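Local coordinates for endoglucanase (Ruminococcus champanellensis, PDB 6WQV), which probably hydrolyses beta-linked plant cell-wall polysaccharides such as cellulose as a broad-specificity GH5_4 endoglucanase, and is here bound to a cello-oligosaccharide, at residues A[73-78]-A[158-163]; A[162-167]-A[239-244]; A[27-32]-A[56-61]; A[92-97]-A[147-152]. All blocks are in the same frame, centred on the assembly; numbering follows the deposited sequence.

Interaction 1. Residues A[73-78]-A[158-163]; sequences TVRVPV and IFEGMN. With GLC (alpha-D-glucopyranose), chain E.
R75 and E160 meet inside the closed parallel barrel, from strands 73-76 and 157-160 with strand 113-117 between them, so that even the nearest CA atoms, those of R75 and I158, stay 9.2 Å apart. In this eight-stranded TIM barrel of family GH5 the gap is spanned by side chains alone. R75 reaches over with CG anti to its backbone N (chi1 179°) and the chain stretched out as far as NE. Its guanidinium approaches E160 side-on, and both nitrogens grip one oxygen: NE donates to the syn lone pair of E160 OE1 at 2.9 Å, and NH2 comes to that same OE1 on the syn side, 30° out of the carboxylate plane. The two flat groups stand steeply to each other, 75° apart. NH2 also donates at 2.9 Å to N163 OD1, which lies close to the guanidinium plane, while NH1 is held by N28 and Q288. With its nitrogens tied within the buried barrel interior, the arginine is probably fixed in rotation. The same network orients an amide in the sugar pocket: with OD1 taken by the arginine, the other end of N163 is turned to the ligand, where ND2 donates nearly straight to glucose O2 at 2.9 Å.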
# COMPACT_ATOMS: atom_id res chain seq x y z
N THR A 73 -12.53 1.93 0.02
CA THR A 73 -11.28 1.79 0.76
C THR A 73 -10.26 2.73 0.13
O THR A 73 -10.17 2.81 -1.10
CB THR A 73 -10.79 0.34 0.66
OG1 THR A 73 -11.72 -0.53 1.30
CG2 THR A 73 -9.44 0.16 1.32
N VAL A 74 -9.52 3.44 0.97
CA VAL A 74 -8.42 4.29 0.52
C VAL A 74 -7.15 3.88 1.26
O VAL A 74 -7.13 3.84 2.50
CB VAL A 74 -8.71 5.79 0.73
CG1 VAL A 74 -7.49 6.62 0.39
CG2 VAL A 74 -9.91 6.20 -0.11
N ARG A 75 -6.12 3.55 0.50
CA ARG A 75 -4.78 3.37 1.05
C ARG A 75 -4.08 4.72 1.01
O ARG A 75 -4.05 5.38 -0.03
CB ARG A 75 -4.01 2.32 0.26
CG ARG A 75 -2.57 2.08 0.77
CD ARG A 75 -2.12 0.75 0.27
NE ARG A 75 -0.76 0.28 0.56
CZ ARG A 75 0.30 0.50 -0.20
NH1 ARG A 75 0.22 1.25 -1.29
NH2 ARG A 75 1.46 -0.05 0.14
N VAL A 76 -3.57 5.14 2.17
CA VAL A 76 -2.88 6.41 2.34
C VAL A 76 -1.39 6.11 2.53
O VAL A 76 -0.94 5.94 3.68
CB VAL A 76 -3.46 7.22 3.50
CG1 VAL A 76 -2.73 8.54 3.68
CG2 VAL A 76 -4.94 7.47 3.28
N PRO A 77 -0.61 6.03 1.46
CA PRO A 77 0.84 5.82 1.62
C PRO A 77 1.47 7.07 2.21
O PRO A 77 1.21 8.19 1.76
CB PRO A 77 1.32 5.56 0.20
CG PRO A 77 0.35 6.29 -0.68
CD PRO A 77 -0.99 6.20 0.04
N VAL A 78 2.31 6.88 3.23
CA VAL A 78 2.95 7.99 3.91
C VAL A 78 4.44 7.71 4.02
O VAL A 78 4.84 6.68 4.57
CB VAL A 78 2.37 8.25 5.30
CG1 VAL A 78 3.10 9.41 5.97
CG2 VAL A 78 0.87 8.50 5.23
N ILE A 158 -6.65 0.22 9.19
CA ILE A 158 -5.68 -0.87 9.13
C ILE A 158 -4.30 -0.24 9.07
O ILE A 158 -4.08 0.74 8.34
CB ILE A 158 -5.94 -1.68 7.85
CG1 ILE A 158 -7.33 -2.32 7.89
CG2 ILE A 158 -4.85 -2.72 7.63
CD1 ILE A 158 -7.82 -2.77 6.52
N PHE A 159 -3.36 -0.79 9.84
CA PHE A 159 -1.97 -0.37 9.73
C PHE A 159 -1.19 -1.37 8.86
O PHE A 159 -1.33 -2.59 9.03
CB PHE A 159 -1.28 -0.36 11.09
CG PHE A 159 -1.88 0.56 12.12
CD1 PHE A 159 -2.60 1.69 11.79
CD2 PHE A 159 -1.65 0.29 13.46
CE1 PHE A 159 -3.11 2.51 12.79
CE2 PHE A 159 -2.15 1.10 14.45
CZ PHE A 159 -2.88 2.20 14.12
N GLU A 160 -0.36 -0.85 7.95
CA GLU A 160 0.53 -1.64 7.10
C GLU A 160 1.98 -1.28 7.44
O GLU A 160 2.39 -0.12 7.30
CB GLU A 160 0.27 -1.37 5.60
CG GLU A 160 1.27 -2.10 4.73
CD GLU A 160 0.95 -2.04 3.27
OE1 GLU A 160 0.63 -0.95 2.78
OE2 GLU A 160 1.04 -3.10 2.62
N GLY A 161 2.75 -2.28 7.88
CA GLY A 161 4.01 -1.99 8.57
C GLY A 161 5.13 -1.46 7.70
O GLY A 161 5.99 -0.71 8.18
N MET A 162 5.17 -1.87 6.43
CA MET A 162 6.19 -1.45 5.48
C MET A 162 5.56 -1.53 4.10
O MET A 162 4.50 -2.13 3.92
CB MET A 162 7.41 -2.38 5.50
CG MET A 162 8.17 -2.40 6.80
SD MET A 162 9.57 -3.52 6.72
CE MET A 162 8.76 -5.10 6.88
N ASN A 163 6.25 -0.96 3.11
CA ASN A 163 5.74 -0.96 1.74
C ASN A 163 6.43 -2.00 0.87
O ASN A 163 5.85 -3.06 0.60
CB ASN A 163 5.88 0.44 1.13
CG ASN A 163 5.37 0.51 -0.28
OD1 ASN A 163 4.28 0.02 -0.58
ND2 ASN A 163 6.16 1.10 -1.17
C1 GLC E . 5.40 0.46 -5.97
C2 GLC E . 5.40 1.69 -5.08
C3 GLC E . 4.81 2.94 -5.58
C4 GLC E . 5.23 3.20 -7.01
C5 GLC E . 4.70 2.05 -7.82
C6 GLC E . 4.83 2.23 -9.33
O1 GLC E . 4.34 -0.39 -5.84
O2 GLC E . 4.85 1.29 -3.80
O3 GLC E . 5.31 4.02 -4.70
O4 GLC E . 4.69 4.46 -7.43
O5 GLC E . 5.45 0.82 -7.45
O6 GLC E . 6.13 2.31 -9.72

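Interaction 2. Residues A[162-167]-A[239-244]; sequences MNQPRL and DIHSYS. Unlike the reference sequence in segment 162-167: Q164 (reference Glu). With GLC (alpha-D-glucopyranose), chain E.
A water joins N163 to H241, hydrogen-bonded to N163 O at 2.7 Å and to H241 NE2 at 2.9 Å. The other nitrogen of the imidazole serves the ligand: H241 ND1 and glucose O1 are hydrogen-bonded at 2.9 Å. Between the two nitrogens, CE1 presents the ring edge to N163 OD1, 3.0 Å away and near the ring plane, with the amide turned 39° from the ring. ND1, CE1 and NE2 thus each face an oxygen. Q164 crosses the ring obliquely, its amide plane 24° from that of the ring; its CG packs on CE1 and ND1, and its NE2 sits 3.4 Å from H241 ND1 at an angle too poor for a hydrogen bond. Its OE1 instead comes within 3.0 Å of glucose C1. Q164 stands where the natural sequence has Glu, and in N-Q-P it holds the place of the glutamate in the Asn-Glu-Pro motif, probably the general acid/base as in related GH5 enzymes; its position at the anomeric carbon is consistent with that. With an alanine in place of H241, glucose O1 and the bridging water would probably each lose a partner, and Q164 CG its packing surface. The contact joins the loop between strand 157-160 and helix 179-197 to segment 239-244, on strand 236-241, with P165 resting on helix 179-197 and I240 directed outward to helix 263-278.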
# COMPACT_ATOMS: atom_id res chain seq x y z
N MET A 162 5.17 -1.87 6.43
CA MET A 162 6.19 -1.45 5.48
C MET A 162 5.56 -1.53 4.10
O MET A 162 4.50 -2.13 3.92
CB MET A 162 7.41 -2.38 5.50
CG MET A 162 8.17 -2.40 6.80
SD MET A 162 9.57 -3.52 6.72
CE MET A 162 8.76 -5.10 6.88
N ASN A 163 6.25 -0.96 3.11
CA ASN A 163 5.74 -0.96 1.74
C ASN A 163 6.43 -2.00 0.87
O ASN A 163 5.85 -3.06 0.60
CB ASN A 163 5.88 0.44 1.13
CG ASN A 163 5.37 0.51 -0.28
OD1 ASN A 163 4.28 0.02 -0.58
ND2 ASN A 163 6.16 1.10 -1.17
N GLN A 164 7.64 -1.70 0.42
CA GLN A 164 8.39 -2.58 -0.48
C GLN A 164 9.82 -2.73 0.01
O GLN A 164 10.77 -2.33 -0.67
CB GLN A 164 8.38 -2.04 -1.91
CG GLN A 164 7.08 -2.23 -2.61
CD GLN A 164 7.19 -1.95 -4.09
OE1 GLN A 164 7.69 -0.90 -4.50
NE2 GLN A 164 6.74 -2.90 -4.91
N PRO A 165 10.02 -3.30 1.20
CA PRO A 165 11.38 -3.48 1.71
C PRO A 165 12.21 -4.33 0.75
O PRO A 165 11.75 -5.36 0.26
CB PRO A 165 11.17 -4.18 3.05
CG PRO A 165 9.86 -4.92 2.88
CD PRO A 165 9.01 -3.98 2.04
N ARG A 166 13.43 -3.88 0.47
CA ARG A 166 14.20 -4.50 -0.59
C ARG A 166 15.65 -4.02 -0.52
O ARG A 166 15.99 -3.13 0.26
CB ARG A 166 13.60 -4.15 -1.95
CG ARG A 166 13.77 -2.68 -2.31
CD ARG A 166 12.90 -2.29 -3.49
NE ARG A 166 13.08 -0.90 -3.89
CZ ARG A 166 12.39 0.11 -3.38
NH1 ARG A 166 11.48 -0.10 -2.44
NH2 ARG A 166 12.60 1.35 -3.82
N LEU A 167 16.49 -4.65 -1.34
CA LEU A 167 17.90 -4.28 -1.44
C LEU A 167 18.08 -3.29 -2.58
O LEU A 167 18.30 -3.67 -3.73
CB LEU A 167 18.76 -5.51 -1.69
CG LEU A 167 19.01 -6.43 -0.51
CD1 LEU A 167 19.72 -7.67 -1.03
CD2 LEU A 167 19.81 -5.72 0.57
N ASP A 239 0.31 -8.10 1.97
CA ASP A 239 0.14 -7.17 0.86
C ASP A 239 1.09 -7.56 -0.28
O ASP A 239 2.31 -7.59 -0.10
CB ASP A 239 0.40 -5.72 1.27
CG ASP A 239 0.08 -4.72 0.15
OD1 ASP A 239 -0.20 -5.14 -1.00
OD2 ASP A 239 0.11 -3.50 0.41
N ILE A 240 0.51 -7.85 -1.44
CA ILE A 240 1.25 -8.08 -2.67
C ILE A 240 0.90 -6.95 -3.63
O ILE A 240 -0.29 -6.66 -3.84
CB ILE A 240 0.87 -9.43 -3.29
CG1 ILE A 240 1.26 -10.60 -2.36
CG2 ILE A 240 1.50 -9.56 -4.67
CD1 ILE A 240 2.74 -10.68 -2.00
N HIS A 241 1.91 -6.31 -4.21
CA HIS A 241 1.69 -5.41 -5.34
C HIS A 241 1.85 -6.22 -6.61
O HIS A 241 2.80 -7.02 -6.74
CB HIS A 241 2.68 -4.24 -5.34
CG HIS A 241 2.70 -3.45 -4.06
ND1 HIS A 241 3.50 -2.34 -3.89
CD2 HIS A 241 2.04 -3.62 -2.89
CE1 HIS A 241 3.34 -1.87 -2.67
NE2 HIS A 241 2.46 -2.62 -2.04
N SER A 242 0.93 -6.06 -7.57
CA SER A 242 0.96 -6.89 -8.77
C SER A 242 0.55 -6.08 -10.00
O SER A 242 -0.60 -6.10 -10.45
CB SER A 242 0.11 -8.16 -8.59
OG SER A 242 0.36 -9.10 -9.62
N TYR A 243 1.53 -5.37 -10.56
CA TYR A 243 1.34 -4.60 -11.79
C TYR A 243 1.59 -5.56 -12.95
O TYR A 243 2.67 -5.60 -13.53
CB TYR A 243 2.30 -3.42 -11.83
CG TYR A 243 2.05 -2.34 -10.83
CD1 TYR A 243 2.50 -2.44 -9.52
CD2 TYR A 243 1.40 -1.17 -11.20
CE1 TYR A 243 2.30 -1.42 -8.60
CE2 TYR A 243 1.20 -0.14 -10.29
CZ TYR A 243 1.63 -0.28 -8.99
OH TYR A 243 1.43 0.74 -8.10
N SER A 244 0.56 -6.33 -13.28
CA SER A 244 0.71 -7.49 -14.14
C SER A 244 -0.27 -7.41 -15.30
O SER A 244 -1.43 -7.02 -15.12
CB SER A 244 0.43 -8.76 -13.33
OG SER A 244 1.18 -8.78 -12.13
C1 GLC E . 5.40 0.46 -5.97
C2 GLC E . 5.40 1.69 -5.08
C3 GLC E . 4.81 2.94 -5.58
C4 GLC E . 5.23 3.20 -7.01
C5 GLC E . 4.70 2.05 -7.82
C6 GLC E . 4.83 2.23 -9.33
O1 GLC E . 4.34 -0.39 -5.84
O2 GLC E . 4.85 1.29 -3.80
O3 GLC E . 5.31 4.02 -4.70
O4 GLC E . 4.69 4.46 -7.43
O5 GLC E . 5.45 0.82 -7.45
O6 GLC E . 6.13 2.31 -9.72
O HOH W 1 3.11 -3.10 0.71

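Interaction 3. Residues A[27-32]-A[56-61]; sequences WNLGNT and PMTTKA. With BGC (beta-D-glucopyranose), chain B.
T58 meets two side chains of segment 27-32, L29 and T32. Its OG1 lies 3.4 Å from T32 CG2, and the two threonines cross at a slant. L29 comes tip to tip: CD2 is 3.8 Å from T58 OG1 and CD1 is 3.9 Å from T58 CG2. In T32 the methyl stands anti to the backbone N (chi1 of OG1 -55°), which sends CG2 toward T58 and leaves OG1 for its own turn. That hydroxyl donates to G30 O at 2.8 Å from above the carbonyl plane and is also bound by R338, which reaches G30 O as well. T58 OG1 has its own polar partner in E50, while T59 caps the start of helix 60-68. Further in, the loop leaving strand 26-29 carries N31 into the sugar pocket, where ND2 donates almost straight to O3 of a beta-glucose at 2.9 Å and OD1 lies against the sugar ring. D34 holds the backbone N of N31 and of T32, fixing the turn that presents this amide. With an alanine in place of N31, glucose O3 would probably be left without this donor and the sugar would be gripped less firmly on that side. Across the segments themselves the contact is van der Waals, and the polar ends find their partners elsewhere, so the loop behind N31 is packed rather than bonded to segment 56-61.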
# COMPACT_ATOMS: atom_id res chain seq x y z
N TRP A 27 -8.52 2.42 -3.53
CA TRP A 27 -7.83 3.48 -4.27
C TRP A 27 -6.71 4.02 -3.40
O TRP A 27 -6.90 4.27 -2.20
CB TRP A 27 -8.85 4.58 -4.58
CG TRP A 27 -8.42 5.77 -5.39
CD1 TRP A 27 -8.47 5.89 -6.75
CD2 TRP A 27 -7.95 7.02 -4.88
NE1 TRP A 27 -8.06 7.15 -7.12
CE2 TRP A 27 -7.72 7.86 -6.00
CE3 TRP A 27 -7.68 7.52 -3.60
CZ2 TRP A 27 -7.24 9.16 -5.87
CZ3 TRP A 27 -7.21 8.83 -3.47
CH2 TRP A 27 -7.00 9.63 -4.60
N ASN A 28 -5.52 4.17 -4.01
CA ASN A 28 -4.36 4.73 -3.33
C ASN A 28 -4.27 6.23 -3.62
O ASN A 28 -4.34 6.65 -4.78
CB ASN A 28 -3.04 4.14 -3.87
CG ASN A 28 -2.68 2.80 -3.28
OD1 ASN A 28 -2.07 2.70 -2.21
ND2 ASN A 28 -3.00 1.74 -4.01
N LEU A 29 -4.03 7.01 -2.56
CA LEU A 29 -3.66 8.43 -2.67
C LEU A 29 -2.17 8.53 -2.97
O LEU A 29 -1.34 8.87 -2.12
CB LEU A 29 -4.01 9.14 -1.37
CG LEU A 29 -3.82 10.65 -1.30
CD1 LEU A 29 -4.85 11.39 -2.15
CD2 LEU A 29 -3.87 11.16 0.12
N GLY A 30 -1.82 8.21 -4.21
CA GLY A 30 -0.42 8.06 -4.57
C GLY A 30 0.30 9.37 -4.85
O GLY A 30 -0.28 10.38 -5.25
N ASN A 31 1.63 9.33 -4.67
CA ASN A 31 2.54 10.45 -4.94
C ASN A 31 2.15 11.72 -4.16
O ASN A 31 2.34 12.85 -4.64
CB ASN A 31 2.66 10.75 -6.44
CG ASN A 31 3.62 9.83 -7.16
OD1 ASN A 31 4.08 8.84 -6.59
ND2 ASN A 31 3.92 10.14 -8.40
N THR A 32 1.66 11.53 -2.93
CA THR A 32 1.10 12.59 -2.11
C THR A 32 1.85 12.61 -0.79
O THR A 32 2.94 13.19 -0.71
CB THR A 32 -0.42 12.39 -2.03
OG1 THR A 32 -0.96 12.33 -3.37
CG2 THR A 32 -1.10 13.52 -1.30
N PRO A 56 -2.01 18.26 -5.94
CA PRO A 56 -2.46 19.38 -5.12
C PRO A 56 -2.66 18.93 -3.68
O PRO A 56 -2.64 17.74 -3.37
CB PRO A 56 -3.79 19.77 -5.77
CG PRO A 56 -4.32 18.46 -6.29
CD PRO A 56 -3.11 17.69 -6.76
N MET A 57 -2.86 19.90 -2.80
CA MET A 57 -3.25 19.57 -1.44
C MET A 57 -4.53 18.74 -1.46
O MET A 57 -5.51 19.09 -2.12
CB MET A 57 -3.45 20.85 -0.63
CG MET A 57 -2.16 21.61 -0.34
SD MET A 57 -1.02 20.70 0.73
CE MET A 57 -2.08 20.49 2.16
N THR A 58 -4.52 17.62 -0.74
CA THR A 58 -5.68 16.73 -0.73
C THR A 58 -6.83 17.40 0.00
O THR A 58 -6.63 18.09 1.00
CB THR A 58 -5.33 15.41 -0.05
OG1 THR A 58 -4.12 14.88 -0.60
CG2 THR A 58 -6.46 14.37 -0.20
N THR A 59 -8.04 17.21 -0.51
CA THR A 59 -9.24 17.73 0.12
C THR A 59 -10.24 16.61 0.37
O THR A 59 -10.21 15.56 -0.28
CB THR A 59 -9.92 18.78 -0.75
OG1 THR A 59 -10.39 18.13 -1.94
CG2 THR A 59 -8.97 19.90 -1.09
N LYS A 60 -11.15 16.87 1.30
CA LYS A 60 -12.26 15.94 1.53
C LYS A 60 -13.05 15.71 0.24
O LYS A 60 -13.49 14.59 -0.03
CB LYS A 60 -13.16 16.52 2.62
CG LYS A 60 -14.43 15.75 2.88
CD LYS A 60 -14.13 14.43 3.57
CE LYS A 60 -15.26 14.01 4.48
NZ LYS A 60 -16.56 13.87 3.76
N ALA A 61 -13.25 16.76 -0.56
CA ALA A 61 -14.01 16.62 -1.79
C ALA A 61 -13.41 15.58 -2.73
O ALA A 61 -14.13 14.90 -3.47
CB ALA A 61 -14.10 17.97 -2.50
C2 BGC B . 4.98 6.31 -8.87
C3 BGC B . 6.01 7.17 -9.53
C4 BGC B . 7.05 7.67 -8.56
C5 BGC B . 7.70 6.52 -7.82
C6 BGC B . 8.63 6.91 -6.72
C1 BGC B . 5.63 5.15 -8.13
O2 BGC B . 4.05 5.79 -9.85
O3 BGC B . 5.32 8.32 -10.15
O4 BGC B . 8.15 8.32 -9.30
O5 BGC B . 6.63 5.70 -7.17
O6 BGC B . 9.32 5.75 -6.23

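Interaction 4. Residues A[92-97]-A[147-152]; sequences IDEAWM and ATRFGS
E94 and R149 form the one charged pair of this contact, a salt bridge of 2.9 Å between E94 OE2 and R149 NH2. The side chains cross at about a right angle, with planes 54° apart, at the exposed margin of the contact. NH1 of the same arginine is bound by Q101 and N98, so NH1 and NH2 are both held by residues of helix 94-108.

The van der Waals part centres on M97. Its CG lies over the middle of the guanidinium face, 3.4 Å from R149 CZ, and the two chains run past each other in opposite directions. Both are folded: R149 bends at chi2 (66°) and again at chi3, which lays its head flat on the methionine, while the bends in M97 carry SD on to 4.0 Å from R149 CG.

That sulfur also makes a Met-aromatic contact, 4.0 Å from F150 CE2 and 5.3 Å from the centroid of the F150 ring, which it approaches obliquely. The ring itself is wedged between V100 and V104 of helix 94-108 and the residues L157 and F159 of the barrel strand behind.

Capping is supplied by D93, the N-cap of helix 94-108: its side-chain OD2 accepts a weak bond from W96 N, and its backbone O receives M97 N at 3.0 Å.

First turn against last turn, helices 94-108 and 129-149 pack here as successive members of the outer helical layer of a TIM barrel, with apolar groups toward the sheet and the ion pair toward solvent.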
# COMPACT_ATOMS: atom_id res chain seq x y z
N ILE A 92 8.63 12.17 15.31
CA ILE A 92 7.93 12.59 14.10
C ILE A 92 7.42 14.01 14.30
O ILE A 92 6.82 14.34 15.33
CB ILE A 92 6.79 11.62 13.78
CG1 ILE A 92 7.36 10.24 13.44
CG2 ILE A 92 5.95 12.15 12.63
CD1 ILE A 92 6.32 9.15 13.42
N ASP A 93 7.68 14.87 13.31
CA ASP A 93 7.22 16.25 13.32
C ASP A 93 5.72 16.32 13.60
O ASP A 93 4.92 15.69 12.90
CB ASP A 93 7.55 16.86 11.96
CG ASP A 93 7.20 18.32 11.85
OD1 ASP A 93 7.67 19.12 12.69
OD2 ASP A 93 6.47 18.68 10.91
N GLU A 94 5.35 17.10 14.62
CA GLU A 94 3.95 17.19 15.02
C GLU A 94 3.07 17.71 13.88
O GLU A 94 1.96 17.21 13.68
CB GLU A 94 3.82 18.10 16.23
CG GLU A 94 2.43 18.19 16.80
CD GLU A 94 2.00 16.91 17.51
OE1 GLU A 94 2.80 15.95 17.55
OE2 GLU A 94 0.87 16.88 18.02
N ALA A 95 3.53 18.72 13.14
CA ALA A 95 2.72 19.26 12.05
C ALA A 95 2.45 18.20 10.99
O ALA A 95 1.37 18.17 10.39
CB ALA A 95 3.41 20.47 11.42
N TRP A 96 3.42 17.33 10.75
CA TRP A 96 3.22 16.25 9.78
C TRP A 96 2.22 15.24 10.30
O TRP A 96 1.31 14.83 9.58
CB TRP A 96 4.54 15.56 9.51
CG TRP A 96 4.46 14.46 8.50
CD1 TRP A 96 4.66 13.13 8.71
CD2 TRP A 96 4.17 14.61 7.11
NE1 TRP A 96 4.51 12.44 7.53
CE2 TRP A 96 4.21 13.33 6.53
CE3 TRP A 96 3.87 15.70 6.29
CZ2 TRP A 96 3.97 13.10 5.18
CZ3 TRP A 96 3.64 15.48 4.96
CH2 TRP A 96 3.69 14.19 4.41
N MET A 97 2.38 14.81 11.56
CA MET A 97 1.44 13.86 12.12
C MET A 97 0.02 14.42 12.07
O MET A 97 -0.93 13.68 11.77
CB MET A 97 1.84 13.50 13.55
CG MET A 97 1.01 12.38 14.16
SD MET A 97 1.29 10.76 13.42
CE MET A 97 2.72 10.17 14.32
N ALA A 147 1.06 4.32 16.04
CA ALA A 147 0.00 3.50 16.62
C ALA A 147 -0.68 4.23 17.77
O ALA A 147 -1.90 4.10 17.94
CB ALA A 147 0.57 2.17 17.10
N THR A 148 0.06 4.99 18.57
CA THR A 148 -0.59 5.69 19.66
C THR A 148 -1.45 6.84 19.14
O THR A 148 -2.55 7.07 19.66
CB THR A 148 0.41 6.17 20.72
OG1 THR A 148 1.38 7.04 20.15
CG2 THR A 148 1.12 4.99 21.34
N ARG A 149 -1.00 7.55 18.11
CA ARG A 149 -1.82 8.64 17.59
C ARG A 149 -3.15 8.11 17.06
O ARG A 149 -4.20 8.76 17.23
CB ARG A 149 -1.09 9.41 16.49
CG ARG A 149 -1.96 10.44 15.77
CD ARG A 149 -2.41 11.59 16.68
NE ARG A 149 -1.34 12.56 16.91
CZ ARG A 149 -1.25 13.76 16.33
NH1 ARG A 149 -2.16 14.18 15.46
NH2 ARG A 149 -0.22 14.53 16.62
N PHE A 150 -3.13 6.94 16.42
CA PHE A 150 -4.27 6.39 15.72
C PHE A 150 -4.94 5.25 16.48
O PHE A 150 -5.78 4.55 15.93
CB PHE A 150 -3.87 5.96 14.30
CG PHE A 150 -3.57 7.13 13.39
CD1 PHE A 150 -4.60 7.78 12.73
CD2 PHE A 150 -2.28 7.60 13.24
CE1 PHE A 150 -4.34 8.87 11.92
CE2 PHE A 150 -2.01 8.68 12.43
CZ PHE A 150 -3.04 9.32 11.77
N GLY A 151 -4.61 5.09 17.76
CA GLY A 151 -5.07 3.93 18.49
C GLY A 151 -6.56 3.89 18.77
O GLY A 151 -7.10 2.81 19.00
N SER A 152 -7.22 5.05 18.76
CA SER A 152 -8.64 5.12 19.09
C SER A 152 -9.55 4.75 17.93
O SER A 152 -10.76 4.57 18.14
CB SER A 152 -9.00 6.53 19.58
OG SER A 152 -8.80 7.49 18.55

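Overall arrangement
Interactions 1, 2 and 3 all reach the eight-stranded barrel sheet, whereas interaction 4 lies in the helical layer around it. Interaction 1 is the most central; its centre is about 12 Å from that of interaction 2, with which it shares M162 and N163, and about 13 Å from that of interaction 3, which it meets through neighbouring strands 26-29 and 73-76. Along the chain interaction 3 closes first, interaction 4 is nested within the loop closed by interaction 1, and interaction 2 begins where interaction 1 ends. Interaction 4 touches interaction 1 through F150 against F159. The charged barrel core in interaction 1 leads directly to the residues of interactions 2 and 3 that hold the sugars.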